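Local atomic coordinates of 2-c-methyl-d-erythritol 4-phosphate cytidylyltransferase (Streptococcus pneumoniae, PDB entry 2VSI), a protein that catalyses transfer of the cytidylyl group from CTP to D-ribitol 5-phosphate, forming CDP-ribitol. Residues R101-E106 / F174-F179; V110-V115 / Y215-I220. All coordinates share one frame; numbering follows the deposited sequence.

Contact 1: residues R101-E106 / F174-F179; sequences RPLTPE and FRCKDF. With CA (calcium ion), chain E.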
# COMPACT_ATOMS: atom_id res chain seq x y z
N ARG B 101 -23.48 23.22 -19.04
CA ARG B 101 -24.84 23.12 -18.57
C ARG B 101 -24.87 23.59 -17.12
O ARG B 101 -24.28 22.94 -16.25
CB ARG B 101 -25.32 21.67 -18.67
CG ARG B 101 -26.82 21.51 -18.88
CD ARG B 101 -27.13 20.12 -19.42
NE ARG B 101 -28.42 20.10 -20.13
CZ ARG B 101 -28.55 20.38 -21.47
NH1 ARG B 101 -27.45 20.71 -22.29
NH2 ARG B 101 -29.79 20.33 -21.99
N PRO B 102 -25.51 24.76 -16.87
CA PRO B 102 -25.67 25.31 -15.53
C PRO B 102 -25.93 24.24 -14.48
O PRO B 102 -26.78 23.36 -14.66
CB PRO B 102 -26.90 26.22 -15.68
CG PRO B 102 -26.80 26.71 -17.07
CD PRO B 102 -26.13 25.63 -17.89
N LEU B 103 -25.16 24.29 -13.39
CA LEU B 103 -25.19 23.25 -12.38
C LEU B 103 -26.51 23.18 -11.64
O LEU B 103 -27.01 24.20 -11.15
CB LEU B 103 -24.06 23.44 -11.38
CG LEU B 103 -22.61 23.29 -11.85
CD1 LEU B 103 -21.69 23.51 -10.66
CD2 LEU B 103 -22.37 21.93 -12.48
N THR B 104 -27.07 21.98 -11.57
CA THR B 104 -28.23 21.71 -10.73
C THR B 104 -27.74 20.99 -9.47
O THR B 104 -27.03 19.99 -9.57
CB THR B 104 -29.31 20.89 -11.49
OG1 THR B 104 -28.96 19.50 -11.49
CG2 THR B 104 -29.46 21.38 -12.93
N PRO B 105 -28.12 21.50 -8.28
CA PRO B 105 -27.54 21.12 -6.98
C PRO B 105 -27.21 19.63 -6.77
O PRO B 105 -26.36 19.31 -5.93
CB PRO B 105 -28.63 21.55 -5.99
CG PRO B 105 -29.22 22.75 -6.61
CD PRO B 105 -29.18 22.52 -8.11
N GLU B 106 -27.86 18.74 -7.52
CA GLU B 106 -27.68 17.30 -7.34
C GLU B 106 -26.76 16.65 -8.37
O GLU B 106 -26.36 15.49 -8.19
CB GLU B 106 -29.04 16.58 -7.29
CG GLU B 106 -29.99 17.08 -6.21
CD GLU B 106 -29.58 16.68 -4.79
OE1 GLU B 106 -29.20 15.50 -4.59
OE2 GLU B 106 -29.66 17.53 -3.88
N PHE B 174 -18.96 12.78 -6.16
CA PHE B 174 -19.73 13.76 -5.40
C PHE B 174 -20.54 14.71 -6.29
O PHE B 174 -20.37 14.74 -7.51
CB PHE B 174 -18.82 14.59 -4.48
CG PHE B 174 -17.53 15.03 -5.13
CD1 PHE B 174 -17.51 16.09 -6.03
CD2 PHE B 174 -16.33 14.40 -4.82
CE1 PHE B 174 -16.32 16.50 -6.62
CE2 PHE B 174 -15.14 14.80 -5.40
CZ PHE B 174 -15.14 15.85 -6.30
N ARG B 175 -21.42 15.48 -5.66
CA ARG B 175 -22.19 16.53 -6.32
C ARG B 175 -21.30 17.73 -6.56
O ARG B 175 -20.51 18.11 -5.70
CB ARG B 175 -23.39 16.91 -5.46
CG ARG B 175 -24.46 15.85 -5.47
CD ARG B 175 -25.50 16.06 -4.40
NE ARG B 175 -26.34 14.86 -4.27
CZ ARG B 175 -26.01 13.79 -3.55
NH1 ARG B 175 -24.85 13.75 -2.90
NH2 ARG B 175 -26.84 12.76 -3.50
N CYS B 176 -21.43 18.32 -7.75
CA CYS B 176 -20.57 19.43 -8.18
C CYS B 176 -20.67 20.65 -7.28
O CYS B 176 -19.64 21.19 -6.86
CB CYS B 176 -20.89 19.81 -9.62
SG CYS B 176 -20.68 18.44 -10.75
N LYS B 177 -21.89 21.07 -6.97
CA LYS B 177 -22.12 22.20 -6.07
C LYS B 177 -21.56 21.91 -4.67
O LYS B 177 -20.98 22.79 -4.04
CB LYS B 177 -23.61 22.54 -6.00
CG LYS B 177 -23.91 23.88 -5.34
CD LYS B 177 -25.40 24.15 -5.30
CE LYS B 177 -25.73 25.36 -4.45
NZ LYS B 177 -25.45 25.10 -3.01
N ASP B 178 -21.72 20.67 -4.22
CA ASP B 178 -21.28 20.25 -2.89
C ASP B 178 -19.78 20.46 -2.67
O ASP B 178 -19.36 20.93 -1.62
CB ASP B 178 -21.65 18.79 -2.64
CG ASP B 178 -23.09 18.61 -2.25
OD1 ASP B 178 -23.93 19.46 -2.63
OD2 ASP B 178 -23.40 17.63 -1.55
N PHE B 179 -18.99 20.10 -3.68
CA PHE B 179 -17.53 20.25 -3.62
C PHE B 179 -17.13 21.73 -3.66
O PHE B 179 -16.28 22.16 -2.87
CB PHE B 179 -16.86 19.48 -4.76
CG PHE B 179 -15.37 19.71 -4.87
CD1 PHE B 179 -14.48 18.96 -4.11
CD2 PHE B 179 -14.87 20.68 -5.74
CE1 PHE B 179 -13.10 19.17 -4.21
CE2 PHE B 179 -13.49 20.90 -5.84
CZ PHE B 179 -12.61 20.15 -5.08
CA CA E . -29.33 17.31 -1.11

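Contact 2: residues V110-V115 / Y215-I220; sequences VTHDSV and YSNLKI. With CDF (4-amino-1-{5-O-[(R)-hydroxy(phosphonooxy)phosphoryl]-alpha-D-arabinofuranosyl}pyrimidin-2(1H)-one), chain D.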
# COMPACT_ATOMS: atom_id res chain seq x y z
N VAL B 110 -18.07 12.02 -11.32
CA VAL B 110 -17.24 10.86 -11.00
C VAL B 110 -15.79 11.18 -11.37
O VAL B 110 -15.37 10.99 -12.51
CB VAL B 110 -17.72 9.59 -11.72
CG1 VAL B 110 -16.85 8.39 -11.34
CG2 VAL B 110 -19.18 9.31 -11.39
N THR B 111 -15.04 11.68 -10.39
CA THR B 111 -13.64 12.04 -10.58
C THR B 111 -12.78 10.78 -10.63
O THR B 111 -13.06 9.81 -9.92
CB THR B 111 -13.12 12.99 -9.47
OG1 THR B 111 -12.86 12.24 -8.27
CG2 THR B 111 -14.13 14.07 -9.17
N HIS B 112 -11.73 10.79 -11.45
CA HIS B 112 -10.90 9.61 -11.63
C HIS B 112 -9.51 9.93 -12.19
O HIS B 112 -9.38 10.72 -13.11
CB HIS B 112 -11.63 8.61 -12.53
CG HIS B 112 -10.98 7.26 -12.60
ND1 HIS B 112 -11.08 6.34 -11.58
CD2 HIS B 112 -10.24 6.68 -13.57
CE1 HIS B 112 -10.41 5.25 -11.92
NE2 HIS B 112 -9.89 5.43 -13.12
N ASP B 113 -8.48 9.31 -11.62
CA ASP B 113 -7.12 9.44 -12.15
C ASP B 113 -7.02 8.90 -13.58
O ASP B 113 -7.41 7.76 -13.84
CB ASP B 113 -6.12 8.68 -11.28
CG ASP B 113 -5.98 9.26 -9.89
OD1 ASP B 113 -6.31 10.45 -9.70
OD2 ASP B 113 -5.53 8.52 -9.00
N SER B 114 -6.50 9.71 -14.49
CA SER B 114 -6.22 9.28 -15.87
C SER B 114 -5.22 8.13 -15.94
O SER B 114 -5.24 7.35 -16.89
CB SER B 114 -5.70 10.45 -16.71
OG SER B 114 -4.40 10.83 -16.30
N VAL B 115 -4.34 8.04 -14.93
CA VAL B 115 -3.32 6.99 -14.82
C VAL B 115 -3.81 5.73 -14.11
O VAL B 115 -3.01 4.91 -13.63
CB VAL B 115 -2.03 7.49 -14.11
CG1 VAL B 115 -1.27 8.50 -14.98
CG2 VAL B 115 -2.34 8.08 -12.72
N TYR B 215 -7.74 -4.52 -6.55
CA TYR B 215 -6.29 -4.59 -6.40
C TYR B 215 -5.56 -4.44 -7.74
O TYR B 215 -4.40 -4.04 -7.79
CB TYR B 215 -5.86 -5.87 -5.67
CG TYR B 215 -6.06 -5.84 -4.16
CD1 TYR B 215 -6.98 -6.69 -3.55
CD2 TYR B 215 -5.33 -4.97 -3.36
CE1 TYR B 215 -7.18 -6.66 -2.16
CE2 TYR B 215 -5.52 -4.93 -1.96
CZ TYR B 215 -6.44 -5.78 -1.37
OH TYR B 215 -6.63 -5.76 0.01
N SER B 216 -6.28 -4.73 -8.83
CA SER B 216 -5.77 -4.54 -10.18
C SER B 216 -5.92 -3.09 -10.67
O SER B 216 -5.36 -2.73 -11.71
CB SER B 216 -6.49 -5.49 -11.15
OG SER B 216 -7.89 -5.35 -11.05
N ASN B 217 -6.66 -2.27 -9.92
CA ASN B 217 -6.87 -0.85 -10.27
C ASN B 217 -5.61 -0.01 -10.03
O ASN B 217 -5.60 0.90 -9.19
CB ASN B 217 -8.07 -0.27 -9.52
CG ASN B 217 -8.52 1.08 -10.06
OD1 ASN B 217 -8.12 1.50 -11.15
ND2 ASN B 217 -9.35 1.77 -9.29
N LEU B 218 -4.57 -0.32 -10.80
CA LEU B 218 -3.22 0.22 -10.65
C LEU B 218 -3.13 1.71 -10.96
O LEU B 218 -3.80 2.21 -11.88
CB LEU B 218 -2.25 -0.56 -11.55
CG LEU B 218 -0.77 -0.18 -11.73
CD1 LEU B 218 0.05 -0.47 -10.48
CD2 LEU B 218 -0.19 -0.92 -12.92
N LYS B 219 -2.29 2.42 -10.20
CA LYS B 219 -2.00 3.81 -10.50
C LYS B 219 -0.62 3.92 -11.14
O LYS B 219 0.41 3.78 -10.46
CB LYS B 219 -2.07 4.66 -9.23
CG LYS B 219 -2.14 6.15 -9.49
CD LYS B 219 -1.74 6.96 -8.27
CE LYS B 219 -2.26 8.39 -8.36
NZ LYS B 219 -2.04 9.17 -7.11
N ILE B 220 -0.60 4.17 -12.46
CA ILE B 220 0.66 4.22 -13.21
C ILE B 220 1.46 5.50 -12.93
O ILE B 220 1.16 6.58 -13.46
CB ILE B 220 0.41 4.00 -14.74
CG1 ILE B 220 -0.24 2.64 -14.97
CG2 ILE B 220 1.71 4.12 -15.53
CD1 ILE B 220 -0.95 2.50 -16.30
O3B CDF D . -1.41 12.51 -7.27
PB CDF D . -0.02 12.66 -7.86
O1B CDF D . 1.10 12.50 -6.85
O2B CDF D . 0.15 13.84 -8.78
O3A CDF D . 0.15 11.36 -8.81
PA CDF D . -0.57 11.25 -10.24
O1A CDF D . -0.03 12.34 -11.14
O2A CDF D . -0.46 9.82 -10.70
O5' CDF D . -2.12 11.57 -9.89
C5' CDF D . -3.19 11.12 -10.72
C4' CDF D . -3.74 12.25 -11.59
O4' CDF D . -3.68 13.52 -10.92
C3' CDF D . -2.94 12.38 -12.88
O3' CDF D . -3.73 11.97 -14.00
C2' CDF D . -2.55 13.85 -12.96
O2' CDF D . -1.20 13.97 -13.43
C1' CDF D . -2.66 14.33 -11.52
N1 CDF D . -2.92 15.77 -11.40
C2 CDF D . -4.16 16.37 -11.76
O2 CDF D . -5.11 15.69 -12.20
N3 CDF D . -4.32 17.71 -11.63
C4 CDF D . -3.31 18.48 -11.15
N4 CDF D . -3.48 19.81 -11.02
C6 CDF D . -1.93 16.53 -10.93
C5 CDF D . -2.09 17.91 -10.80

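Contact 1: residues R101-E106 / F174-F179
R175 NE donates a hydrogen bond to E106 OE1 at 2.9 Å, and the same pair forms the salt bridge of this contact. The glutamate and arginine chains run alongside each other in the same direction, yet their flat ends do not pair as a coplanar fork: carboxylate and guanidinium planes are turned 63° apart, and NE reaches OE1 from above the carboxylate plane, 57° out of it. The other carboxylate oxygen, E106 OE2, binds a calcium ion at 2.8 Å, so each oxygen of this acid has its own cationic partner, which would probably favour the charged form. Although CB of E106 leads away from the strand-helix junction, a bend at chi2 (-72°) turns the carboxylate back towards R175. The extended chain of R175 lies along the 105-106 backbone, with R175 CD 3.7 Å from P105 O. Beyond NE, NH1 bonds to H134 O, and NH2 more weakly to Q132 O, which helps hold the guanidinium at its far end.

Past this polar edge the packing is apolar. The aliphatic part of K177 lies against the proline, with K177 CD 4.1 Å from P105 CA, before the chain bends at its end and NZ meets D181 in a salt bridge. Deeper in, L103 CD1 and CD2 both lie 3.9 Å from C176 CB, while the leucine also packs on I94 of helix 86-100. R175 is the N-cap residue of helix 176-185, and R175 O accepts the first turn's bond from F179 N at 3.2 Å. The arrangement is a strand-to-helix junction of the alpha/beta nucleotidyltransferase fold, packed against the loop that leads from helix 86-100 into strand 108-113.

Contact 2: residues V110-V115 / Y215-I220
V115 and I220 join two loops of the GT-A-type, Rossmann-like fold, one following strand 108-113 and the other preceding helix 223-232, beside the bound cytosine nucleotide diphosphate CDF. The packing is close here: I220 N donates to V115 O at 2.8 Å, nearly straight (169°) and in the carbonyl plane, and K219 CA adds a CH...O contact to the same oxygen. V115 CB and I220 CB lie 4.3 Å apart, and I220 also touches I33 of helix 33-43.

The contact is looser towards N217, where N217 OD1 lies near the ring plane of H112, 4.5 Å from H112 CE1 at its edge, while CB of L218 points away from the strand segment and the residue stays partly exposed. H112 NE2 is held instead by R116 O, and N217 ND2 by Q169 and T170.

The straight chain of K219 passes D113 at a slant, K219 CE 3.3 Å from D113 OD2, on its way to the diphosphate. K219 NZ stays 4.0 Å from D113 OD2, too far for a salt bridge; the aspartate pairs with R86 and R116. S114, a CTP-binding residue, puts OG 2.7 Å from CDF O3', and K219 NZ makes a weak bond to CDF O3B at 3.4 Å.

Overall arrangement
Contacts 1 and 2 have centres about 23 Å apart and share the central mixed sheet, in which strands 108-113 and 165-175 are antiparallel neighbours. Their segments alternate along the chain: 101-106 leads into strand 108-113, 110-115 spans the later part of that strand and the turn beyond it, 174-179 closes strand 165-175 and opens helix 176-185, and the loop segment 215-220 comes last. Where the two contacts touch, F174 CZ packs 3.5 Å from T111 CG2. The centre of contact 1 lies about 17 Å from the centre of the chain, at the surface, and that of contact 2 about 7 Å from it, buried. The same strand pair thus runs between a peripheral calcium-bearing edge and the nucleotide-binding centre of the cytidylyltransferase.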